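Local atomic coordinates of maintenance of ploidy protein MOB1 (Saccharomyces cerevisiae, PDB entry 2HJN), a protein that acts as activator subunit of the protein kinase DBF2, binding it so that CDC15 can phosphorylate and activate it in late anaphase within the mitotic exit network. Residues M140-D145 / L174-R179; E77-H82 / Q213-L218; V84-Q89 / F205-L210. All blocks are in the same frame, centred on the assembly; numbering follows the deposited sequence.

Contact 1 of 3, residues M140-D145 / L174-R179. With SO4 (sulfate ion), chain C.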
loop_
_atom_site.group_PDB
_atom_site.type_symbol
_atom_site.label_atom_id
_atom_site.label_comp_id
_atom_site.label_asym_id
_atom_site.label_seq_id
_atom_site.Cartn_x
_atom_site.Cartn_y
_atom_site.Cartn_z
HETATM N N MSE A 140 2.424 16.630 3.368
HETATM C CA MSE A 140 1.242 16.007 2.714
HETATM C C MSE A 140 -0.040 16.730 3.099
HETATM O O MSE A 140 -0.877 16.963 2.241
HETATM C CB MSE A 140 1.119 14.537 3.082
HETATM C CG MSE A 140 2.307 13.698 2.603
HETATM SE SE MSE A 140 2.545 13.607 0.614
HETATM C CE MSE A 140 1.457 12.002 0.427
ATOM N N ARG A 141 -0.214 17.076 4.379
ATOM C CA ARG A 141 -1.385 17.883 4.815
ATOM C C ARG A 141 -1.383 19.271 4.139
ATOM O O ARG A 141 -2.428 19.794 3.830
ATOM C CB ARG A 141 -1.447 18.079 6.355
ATOM C CG ARG A 141 -1.834 16.825 7.236
ATOM C CD ARG A 141 -3.035 15.952 6.758
ATOM N NE ARG A 141 -2.757 15.078 5.594
ATOM C CZ ARG A 141 -2.066 13.949 5.599
ATOM N NH1 ARG A 141 -1.485 13.475 6.693
ATOM N NH2 ARG A 141 -1.928 13.283 4.467
ATOM N N TRP A 142 -0.205 19.855 3.940
ATOM C CA TRP A 142 -0.097 21.130 3.170
ATOM C C TRP A 142 -0.560 20.948 1.693
ATOM O O TRP A 142 -1.271 21.818 1.122
ATOM C CB TRP A 142 1.326 21.735 3.254
ATOM C CG TRP A 142 1.485 22.977 2.398
ATOM C CD1 TRP A 142 1.209 24.272 2.738
ATOM C CD2 TRP A 142 1.938 22.995 1.056
ATOM N NE1 TRP A 142 1.500 25.118 1.676
ATOM C CE2 TRP A 142 1.933 24.350 0.622
ATOM C CE3 TRP A 142 2.402 21.999 0.182
ATOM C CZ2 TRP A 142 2.314 24.720 -0.666
ATOM C CZ3 TRP A 142 2.754 22.379 -1.134
ATOM C CH2 TRP A 142 2.741 23.726 -1.525
ATOM N N CYS A 143 -0.172 19.827 1.071
ATOM C CA CYS A 143 -0.632 19.561 -0.304
ATOM C C CYS A 143 -2.164 19.479 -0.395
ATOM O O CYS A 143 -2.755 20.040 -1.324
ATOM C CB CYS A 143 0.014 18.284 -0.885
ATOM S SG CYS A 143 1.770 18.433 -1.194
ATOM N N GLN A 144 -2.782 18.738 0.528
ATOM C CA GLN A 144 -4.242 18.627 0.597
ATOM C C GLN A 144 -4.923 19.981 0.792
ATOM O O GLN A 144 -5.955 20.239 0.181
ATOM C CB GLN A 144 -4.704 17.635 1.695
ATOM C CG GLN A 144 -4.278 16.197 1.421
ATOM C CD GLN A 144 -4.916 15.233 2.361
ATOM O OE1 GLN A 144 -4.554 15.189 3.546
ATOM N NE2 GLN A 144 -5.914 14.463 1.859
ATOM N N ASP A 145 -4.361 20.833 1.652
ATOM C CA ASP A 145 -4.853 22.190 1.787
ATOM C C ASP A 145 -4.779 22.979 0.479
ATOM O O ASP A 145 -5.676 23.776 0.210
ATOM C CB ASP A 145 -4.178 22.961 2.943
ATOM C CG ASP A 145 -4.500 22.374 4.328
ATOM O OD1 ASP A 145 -5.544 21.685 4.508
ATOM O OD2 ASP A 145 -3.693 22.615 5.248
ATOM N N LEU A 174 5.259 19.693 -6.841
ATOM C CA LEU A 174 6.142 18.646 -7.413
ATOM C C LEU A 174 7.528 18.618 -6.766
ATOM O O LEU A 174 8.015 17.534 -6.404
ATOM C CB LEU A 174 6.238 18.760 -8.958
ATOM C CG LEU A 174 5.145 18.118 -9.823
ATOM C CD1 LEU A 174 3.822 17.826 -9.151
ATOM C CD2 LEU A 174 4.922 18.764 -11.179
ATOM N N ARG A 175 8.146 19.802 -6.554
ATOM C CA ARG A 175 9.460 19.870 -5.892
ATOM C C ARG A 175 9.429 19.227 -4.481
ATOM O O ARG A 175 10.324 18.453 -4.077
ATOM C CB ARG A 175 9.948 21.331 -5.778
ATOM C CG ARG A 175 10.603 21.919 -6.983
ATOM C CD ARG A 175 11.333 23.280 -6.617
ATOM N NE ARG A 175 10.583 24.239 -5.772
ATOM C CZ ARG A 175 9.861 25.270 -6.234
ATOM N NH1 ARG A 175 9.718 25.486 -7.544
ATOM N NH2 ARG A 175 9.259 26.081 -5.390
ATOM N N ARG A 176 8.394 19.551 -3.715
ATOM C CA ARG A 176 8.213 18.932 -2.380
ATOM C C ARG A 176 7.887 17.414 -2.380
ATOM O O ARG A 176 8.482 16.635 -1.604
ATOM C CB ARG A 176 7.197 19.755 -1.602
ATOM C CG ARG A 176 7.706 21.217 -1.444
ATOM C CD ARG A 176 6.711 22.116 -0.716
ATOM N NE ARG A 176 7.035 23.526 -0.861
ATOM C CZ ARG A 176 6.502 24.498 -0.119
ATOM N NH1 ARG A 176 5.614 24.218 0.851
ATOM N NH2 ARG A 176 6.843 25.763 -0.359
ATOM N N LEU A 177 6.962 16.972 -3.240
ATOM C CA LEU A 177 6.637 15.547 -3.303
ATOM C C LEU A 177 7.869 14.704 -3.655
ATOM O O LEU A 177 8.038 13.596 -3.126
ATOM C CB LEU A 177 5.487 15.311 -4.299
ATOM C CG LEU A 177 4.099 15.847 -3.889
ATOM C CD1 LEU A 177 3.025 15.572 -4.981
ATOM C CD2 LEU A 177 3.624 15.331 -2.518
ATOM N N PHE A 178 8.745 15.229 -4.516
ATOM C CA PHE A 178 10.029 14.531 -4.831
ATOM C C PHE A 178 10.840 14.187 -3.602
ATOM O O PHE A 178 11.335 13.091 -3.537
ATOM C CB PHE A 178 10.922 15.289 -5.856
ATOM C CG PHE A 178 12.141 14.476 -6.330
ATOM C CD1 PHE A 178 12.128 13.815 -7.563
ATOM C CD2 PHE A 178 13.299 14.413 -5.544
ATOM C CE1 PHE A 178 13.224 13.066 -7.988
ATOM C CE2 PHE A 178 14.418 13.624 -5.944
ATOM C CZ PHE A 178 14.369 12.961 -7.159
ATOM N N ARG A 179 10.991 15.123 -2.646
ATOM C CA ARG A 179 11.713 14.878 -1.379
ATOM C C ARG A 179 11.173 13.642 -0.606
ATOM O O ARG A 179 11.921 13.013 0.131
ATOM C CB ARG A 179 11.619 16.124 -0.453
ATOM C CG ARG A 179 12.329 17.376 -1.085
ATOM C CD ARG A 179 12.177 18.724 -0.401
ATOM N NE ARG A 179 12.710 19.710 -1.339
ATOM C CZ ARG A 179 12.316 20.968 -1.458
ATOM N NH1 ARG A 179 11.376 21.444 -0.677
ATOM N NH2 ARG A 179 12.897 21.759 -2.374
HETATM S S SO4 C . 10.512 25.024 -1.988
HETATM O O1 SO4 C . 9.549 25.106 -3.092
HETATM O O2 SO4 C . 11.794 24.614 -2.586
HETATM O O3 SO4 C . 10.576 26.251 -1.211
HETATM O O4 SO4 C . 10.171 24.042 -0.974
#
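R176 lies across W142, and L177 packs on M140 and C143, between two roughly antiparallel helices, 132-147 and 165-187, of the helical Mob1/phocein fold. The short axes run 11.0 Å apart with their N-to-C directions at 153°, a wide spacing bridged by side chains. The guanidinium of R176 stacks on one face of the indole, the planes 25° apart, in a cation-pi contact whose CZ stands 4.3 Å from the centroid of the W142 six-membered ring. R176 NH1 comes closest, 3.7 Å from W142 CZ2, and lies over the face toward the rim. The ring is set for this by its first torsion, CG anti to the backbone N (chi1 176°), while R176 reaches over it with a chain extended from CG to NE. An alanine here has no guanidinium to lay on the indole, and W142 would probably face a gap on this side and be freer to turn.

Deeper in, one methyl of L177 serves two partners: CD2 touches the selenium of M140, a selenomethionine, at 3.7 Å and C143 SG at 3.8 Å. I90 of helix 75-97 packs on both M140 and L177, closing this apolar layer from a third helix.

Three arginines of 174-179 also gather round a sulfate ion, probably taken up from the crystallisation liquor. R179 presents the edge of its guanidinium, NH1 and NH2 each donating to a different sulfate oxygen in nearly straight bonds. R175 approaches edge-on too, whereas the bond from R176 NE is weak; the guanidinium of R176 is shared between the anion and the W142 face. The anion is gripped by all three arginines; its O4 accepts from R179 NH1 at 2.9 Å.

Contact 2 of 3, residues E77-H82 / Q213-L218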
loop_
_atom_site.group_PDB
_atom_site.type_symbol
_atom_site.label_atom_id
_atom_site.label_comp_id
_atom_site.label_asym_id
_atom_site.label_seq_id
_atom_site.Cartn_x
_atom_site.Cartn_y
_atom_site.Cartn_z
ATOM N N GLU A 77 -5.599 21.753 -16.521
ATOM C CA GLU A 77 -6.410 20.642 -16.062
ATOM C C GLU A 77 -5.642 19.323 -16.007
ATOM O O GLU A 77 -5.727 18.587 -15.014
ATOM C CB GLU A 77 -7.678 20.473 -16.884
ATOM C CG GLU A 77 -8.899 20.734 -16.074
ATOM C CD GLU A 77 -10.162 20.667 -16.888
ATOM O OE1 GLU A 77 -10.632 19.532 -17.193
ATOM O OE2 GLU A 77 -10.680 21.770 -17.211
ATOM N N TRP A 78 -4.928 19.046 -17.097
ATOM C CA TRP A 78 -4.060 17.891 -17.239
ATOM C C TRP A 78 -3.019 17.863 -16.096
ATOM O O TRP A 78 -2.856 16.843 -15.412
ATOM C CB TRP A 78 -3.392 17.962 -18.623
ATOM C CG TRP A 78 -2.535 16.787 -19.007
ATOM C CD1 TRP A 78 -1.184 16.776 -19.137
ATOM C CD2 TRP A 78 -2.986 15.462 -19.311
ATOM N NE1 TRP A 78 -0.760 15.527 -19.523
ATOM C CE2 TRP A 78 -1.842 14.701 -19.638
ATOM C CE3 TRP A 78 -4.244 14.852 -19.350
ATOM C CZ2 TRP A 78 -1.911 13.353 -19.986
ATOM C CZ3 TRP A 78 -4.323 13.507 -19.708
ATOM C CH2 TRP A 78 -3.164 12.774 -20.008
ATOM N N LEU A 79 -2.350 18.984 -15.856
ATOM C CA LEU A 79 -1.380 19.053 -14.751
ATOM C C LEU A 79 -2.026 18.943 -13.336
ATOM O O LEU A 79 -1.491 18.226 -12.476
ATOM C CB LEU A 79 -0.475 20.267 -14.883
ATOM C CG LEU A 79 0.314 20.491 -16.195
ATOM C CD1 LEU A 79 1.560 21.341 -15.970
ATOM C CD2 LEU A 79 0.631 19.251 -16.985
ATOM N N ALA A 80 -3.194 19.579 -13.139
ATOM C CA ALA A 80 -3.983 19.434 -11.902
ATOM C C ALA A 80 -4.415 17.965 -11.639
ATOM O O ALA A 80 -4.257 17.454 -10.527
ATOM C CB ALA A 80 -5.203 20.379 -11.911
ATOM N N VAL A 81 -4.982 17.308 -12.643
ATOM C CA VAL A 81 -5.321 15.870 -12.554
ATOM C C VAL A 81 -4.135 15.023 -12.117
ATOM O O VAL A 81 -4.255 14.261 -11.160
ATOM C CB VAL A 81 -5.933 15.281 -13.861
ATOM C CG1 VAL A 81 -6.030 13.717 -13.800
ATOM C CG2 VAL A 81 -7.322 15.870 -14.079
ATOM N N HIS A 82 -2.999 15.156 -12.799
ATOM C CA HIS A 82 -1.842 14.356 -12.458
ATOM C C HIS A 82 -1.159 14.699 -11.149
ATOM O O HIS A 82 -0.567 13.821 -10.549
ATOM C CB HIS A 82 -0.836 14.313 -13.600
ATOM C CG HIS A 82 -1.379 13.602 -14.795
ATOM N ND1 HIS A 82 -1.196 12.253 -15.005
ATOM C CD2 HIS A 82 -2.199 14.032 -15.777
ATOM C CE1 HIS A 82 -1.849 11.889 -16.091
ATOM N NE2 HIS A 82 -2.462 12.951 -16.585
ATOM N N GLN A 213 9.511 16.028 -16.847
ATOM C CA GLN A 213 10.371 16.318 -18.016
ATOM C C GLN A 213 9.535 16.909 -19.206
ATOM O O GLN A 213 9.881 17.953 -19.751
ATOM C CB GLN A 213 11.147 15.048 -18.407
ATOM C CG GLN A 213 12.064 15.152 -19.646
ATOM C CD GLN A 213 12.492 13.782 -20.183
ATOM O OE1 GLN A 213 13.683 13.491 -20.248
ATOM N NE2 GLN A 213 11.521 12.938 -20.566
ATOM N N GLU A 214 8.436 16.247 -19.566
ATOM C CA GLU A 214 7.541 16.662 -20.655
ATOM C C GLU A 214 7.107 18.134 -20.575
ATOM O O GLU A 214 6.887 18.780 -21.615
ATOM C CB GLU A 214 6.296 15.779 -20.681
ATOM C CG GLU A 214 5.242 16.170 -21.744
ATOM C CD GLU A 214 5.757 16.060 -23.195
ATOM O OE1 GLU A 214 6.547 15.147 -23.476
ATOM O OE2 GLU A 214 5.342 16.874 -24.050
ATOM N N PHE A 215 6.967 18.641 -19.348
ATOM C CA PHE A 215 6.487 20.005 -19.126
ATOM C C PHE A 215 7.505 20.938 -18.501
ATOM O O PHE A 215 7.162 22.057 -18.113
ATOM C CB PHE A 215 5.192 19.962 -18.301
ATOM C CG PHE A 215 4.100 19.221 -18.979
ATOM C CD1 PHE A 215 3.347 19.834 -19.986
ATOM C CD2 PHE A 215 3.850 17.883 -18.663
ATOM C CE1 PHE A 215 2.342 19.146 -20.607
ATOM C CE2 PHE A 215 2.851 17.189 -19.306
ATOM C CZ PHE A 215 2.087 17.822 -20.289
ATOM N N GLU A 216 8.749 20.471 -18.404
ATOM C CA GLU A 216 9.857 21.162 -17.721
ATOM C C GLU A 216 9.589 21.667 -16.293
ATOM O O GLU A 216 10.080 22.715 -15.894
ATOM C CB GLU A 216 10.620 22.220 -18.585
ATOM C CG GLU A 216 10.206 22.496 -20.006
ATOM C CD GLU A 216 10.919 23.763 -20.583
ATOM O OE1 GLU A 216 12.132 23.690 -20.917
ATOM O OE2 GLU A 216 10.264 24.836 -20.673
ATOM N N LEU A 217 8.843 20.886 -15.516
ATOM C CA LEU A 217 8.485 21.241 -14.153
ATOM C C LEU A 217 9.671 21.046 -13.185
ATOM O O LEU A 217 9.851 21.806 -12.224
ATOM C CB LEU A 217 7.247 20.419 -13.713
ATOM C CG LEU A 217 6.047 20.473 -14.689
ATOM C CD1 LEU A 217 4.962 19.432 -14.410
ATOM C CD2 LEU A 217 5.454 21.839 -14.768
ATOM N N LEU A 218 10.478 20.028 -13.449
ATOM C CA LEU A 218 11.631 19.701 -12.613
ATOM C C LEU A 218 12.859 19.617 -13.455
ATOM O O LEU A 218 12.830 19.124 -14.594
ATOM C CB LEU A 218 11.465 18.350 -11.904
ATOM C CG LEU A 218 10.465 18.240 -10.763
ATOM C CD1 LEU A 218 10.715 16.893 -10.093
ATOM C CD2 LEU A 218 10.600 19.380 -9.728
#
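The F215 ring is covered on both faces: L79 CD2 sits over the centre of one, and E214 CG lies on the other, displaced toward the rim. The leucine methyl makes a CH-pi contact, 3.7 Å from the ring centroid and only 6° off the normal. W78 meets the same phenylalanine at the indole edge, CD1 lying 3.6 Å from F215 CZ. Its CG is anti to the backbone N (chi1 -175°), which swings that edge to F215. The five-membered ring and the phenyl ring are inclined at 58° and touch rim to rim, neither covering the other. H82 NE2, one helical turn on from W78, rests on a face of the indole.

L79 divides its two methyls between partners. While CD2 covers the phenyl ring, CD1 reaches tip to tip toward L217 CD2 at 4.1 Å. The residues that receive them are brought together by a Schellman motif ending helix 198-214, in which E216, with positive phi, is the C-prime residue: E216 N bonds to Q213 O and L217 N to A212 O. This turn directs both F215 and L217 at helix 75-97. F211 joins the aromatic group from the preceding helical turn, and I166 of helix 165-187 touches both L79 and L217.

W78 NE1 donates to V67 O. The helix end therefore meets its neighbour through apolar and CH-pi contacts, without a directional polar bond between the two segments.

Contact 3 of 3, residues V84-Q89 / F205-L210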
loop_
_atom_site.group_PDB
_atom_site.type_symbol
_atom_site.label_atom_id
_atom_site.label_comp_id
_atom_site.label_asym_id
_atom_site.label_seq_id
_atom_site.Cartn_x
_atom_site.Cartn_y
_atom_site.Cartn_z
ATOM N N VAL A 84 -2.728 15.657 -8.304
ATOM C CA VAL A 84 -3.506 14.916 -7.276
ATOM C C VAL A 84 -3.251 13.395 -7.361
ATOM O O VAL A 84 -3.091 12.739 -6.330
ATOM C CB VAL A 84 -5.018 15.202 -7.332
ATOM C CG1 VAL A 84 -5.793 14.292 -6.396
ATOM C CG2 VAL A 84 -5.330 16.695 -7.032
ATOM N N ASP A 85 -3.196 12.850 -8.579
ATOM C CA ASP A 85 -2.824 11.431 -8.752
ATOM C C ASP A 85 -1.428 11.103 -8.192
ATOM O O ASP A 85 -1.251 10.036 -7.616
ATOM C CB ASP A 85 -2.829 11.022 -10.223
ATOM C CG ASP A 85 -4.248 11.000 -10.848
ATOM O OD1 ASP A 85 -5.279 10.989 -10.091
ATOM O OD2 ASP A 85 -4.307 10.975 -12.114
ATOM N N PHE A 86 -0.436 11.972 -8.369
ATOM C CA PHE A 86 0.908 11.668 -7.831
ATOM C C PHE A 86 0.970 11.691 -6.301
ATOM O O PHE A 86 1.642 10.869 -5.644
ATOM C CB PHE A 86 1.958 12.616 -8.405
ATOM C CG PHE A 86 2.247 12.374 -9.873
ATOM C CD1 PHE A 86 2.241 11.094 -10.389
ATOM C CD2 PHE A 86 2.514 13.439 -10.722
ATOM C CE1 PHE A 86 2.489 10.865 -11.763
ATOM C CE2 PHE A 86 2.779 13.224 -12.098
ATOM C CZ PHE A 86 2.750 11.948 -12.621
ATOM N N TYR A 87 0.217 12.624 -5.750
ATOM C CA TYR A 87 0.054 12.732 -4.286
ATOM C C TYR A 87 -0.537 11.402 -3.770
ATOM O O TYR A 87 -0.108 10.837 -2.757
ATOM C CB TYR A 87 -0.893 13.898 -3.927
ATOM C CG TYR A 87 -1.421 13.754 -2.506
ATOM C CD1 TYR A 87 -0.757 14.387 -1.456
ATOM C CD2 TYR A 87 -2.537 12.944 -2.202
ATOM C CE1 TYR A 87 -1.194 14.274 -0.144
ATOM C CE2 TYR A 87 -2.961 12.791 -0.870
ATOM C CZ TYR A 87 -2.263 13.467 0.147
ATOM O OH TYR A 87 -2.566 13.358 1.473
ATOM N N ASN A 88 -1.534 10.896 -4.480
ATOM C CA ASN A 88 -2.200 9.681 -4.016
ATOM C C ASN A 88 -1.302 8.417 -4.093
ATOM O O ASN A 88 -1.364 7.558 -3.210
ATOM C CB ASN A 88 -3.577 9.464 -4.763
ATOM C CG ASN A 88 -4.755 10.258 -4.167
ATOM O OD1 ASN A 88 -4.772 10.619 -3.002
ATOM N ND2 ASN A 88 -5.805 10.457 -4.992
ATOM N N GLN A 89 -0.467 8.301 -5.131
ATOM C CA GLN A 89 0.532 7.210 -5.200
ATOM C C GLN A 89 1.553 7.307 -4.042
ATOM O O GLN A 89 1.946 6.277 -3.433
ATOM C CB GLN A 89 1.232 7.217 -6.596
ATOM C CG GLN A 89 0.223 6.912 -7.757
ATOM C CD GLN A 89 0.816 7.059 -9.130
ATOM O OE1 GLN A 89 2.025 6.891 -9.304
ATOM N NE2 GLN A 89 -0.037 7.373 -10.142
ATOM N N PHE A 205 7.515 6.413 -9.599
ATOM C CA PHE A 205 8.612 7.367 -9.689
ATOM C C PHE A 205 9.016 7.685 -11.157
ATOM O O PHE A 205 9.306 8.854 -11.484
ATOM C CB PHE A 205 9.793 6.802 -8.900
ATOM C CG PHE A 205 11.014 7.695 -8.866
ATOM C CD1 PHE A 205 11.028 8.834 -8.084
ATOM C CD2 PHE A 205 12.158 7.361 -9.599
ATOM C CE1 PHE A 205 12.151 9.673 -8.045
ATOM C CE2 PHE A 205 13.326 8.179 -9.576
ATOM C CZ PHE A 205 13.321 9.329 -8.808
ATOM N N ARG A 206 9.071 6.642 -11.991
ATOM C CA ARG A 206 9.365 6.789 -13.404
ATOM C C ARG A 206 8.324 7.715 -14.067
ATOM O O ARG A 206 8.689 8.604 -14.825
ATOM C CB ARG A 206 9.356 5.405 -14.105
ATOM C CG ARG A 206 9.412 5.437 -15.688
ATOM C CD ARG A 206 9.421 4.002 -16.358
ATOM N NE ARG A 206 8.081 3.385 -16.477
ATOM C CZ ARG A 206 7.742 2.183 -15.977
ATOM N NH1 ARG A 206 8.643 1.460 -15.302
ATOM N NH2 ARG A 206 6.508 1.698 -16.145
ATOM N N HIS A 207 7.039 7.462 -13.819
ATOM C CA HIS A 207 5.938 8.259 -14.389
ATOM C C HIS A 207 5.987 9.717 -13.852
ATOM O O HIS A 207 5.755 10.688 -14.617
ATOM C CB HIS A 207 4.595 7.534 -14.140
ATOM C CG HIS A 207 3.398 8.215 -14.759
ATOM N ND1 HIS A 207 2.183 8.326 -14.107
ATOM C CD2 HIS A 207 3.232 8.835 -15.954
ATOM C CE1 HIS A 207 1.324 8.970 -14.876
ATOM N NE2 HIS A 207 1.935 9.297 -16.000
ATOM N N PHE A 208 6.336 9.875 -12.566
ATOM C CA PHE A 208 6.499 11.210 -11.937
ATOM C C PHE A 208 7.589 12.014 -12.685
ATOM O O PHE A 208 7.366 13.154 -13.076
ATOM C CB PHE A 208 6.842 11.031 -10.437
ATOM C CG PHE A 208 6.969 12.326 -9.648
ATOM C CD1 PHE A 208 5.904 12.797 -8.883
ATOM C CD2 PHE A 208 8.177 13.033 -9.615
ATOM C CE1 PHE A 208 6.013 14.013 -8.102
ATOM C CE2 PHE A 208 8.324 14.224 -8.847
ATOM C CZ PHE A 208 7.237 14.712 -8.071
ATOM N N CYS A 209 8.750 11.378 -12.912
ATOM C CA CYS A 209 9.902 11.996 -13.559
ATOM C C CYS A 209 9.696 12.266 -15.050
ATOM O O CYS A 209 10.164 13.279 -15.536
ATOM C CB CYS A 209 11.174 11.161 -13.353
ATOM S SG CYS A 209 11.733 11.114 -11.609
ATOM N N LEU A 210 9.055 11.356 -15.776
ATOM C CA LEU A 210 8.731 11.602 -17.184
ATOM C C LEU A 210 7.748 12.753 -17.370
ATOM O O LEU A 210 7.898 13.571 -18.295
ATOM C CB LEU A 210 8.183 10.332 -17.858
ATOM C CG LEU A 210 9.212 9.229 -18.038
ATOM C CD1 LEU A 210 8.501 7.900 -18.367
ATOM C CD2 LEU A 210 10.192 9.658 -19.151
#
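F86 meets H207 and F208 in two edge-to-face aromatic pairs, playing a different part in each. Toward H207 it offers its edge: CE1 comes to 3.5 Å from H207 ND1 and CZ lies over the imidazole face, the planes standing at 73°. Toward F208 it is the receiving ring, the edge of F208 pointing at its face with centroids 5.4 Å apart. F86 CG and F208 CD1 are the nearest atoms of that pair, at 3.8 Å.

The cluster of three rings joins helices 75-97 and 198-214 inside the helical Mob1/phocein fold. F211, one turn beyond H207, adds a further edge-to-face ring to F86, and Y181 of helix 165-187 does the same for F208.

A CH-pi contact reinforces the aromatic pairs, with F208 CA over the F86 face, 4.2 Å from its centroid. This brings the F208 backbone itself against the ring. With the same first torsion, CG anti to the backbone N (chi1 -176° and -177°), the rings of H207 and F208 diverge because consecutive helix residues point different ways, and F86 enters between them.

The far nitrogen of the imidazole is held too: H207 NE2 is hydrogen-bonded to A66 O.

Contacts 2 and 3 join the same pair of helices, 75-97 and 198-214, contact 2 at the C-terminal end of the second and contact 3 farther inside; contact 1 ties 132-147 to 165-187. Contacts 1 and 3 are buried, though contact 1 also has a partly exposed, cationic side, while contact 2 is only partly buried. Their chemistry differs accordingly: a charged stack above an apolar layer in contact 1, methyl-on-ring packing in contact 2, ring-on-ring packing in contact 3. They also touch one another. L174 packs on L217 and L218 on F208; helix 75-97 supplies one side of contacts 2 and 3 and, through Y87, also meets M140 and R141 of contact 1.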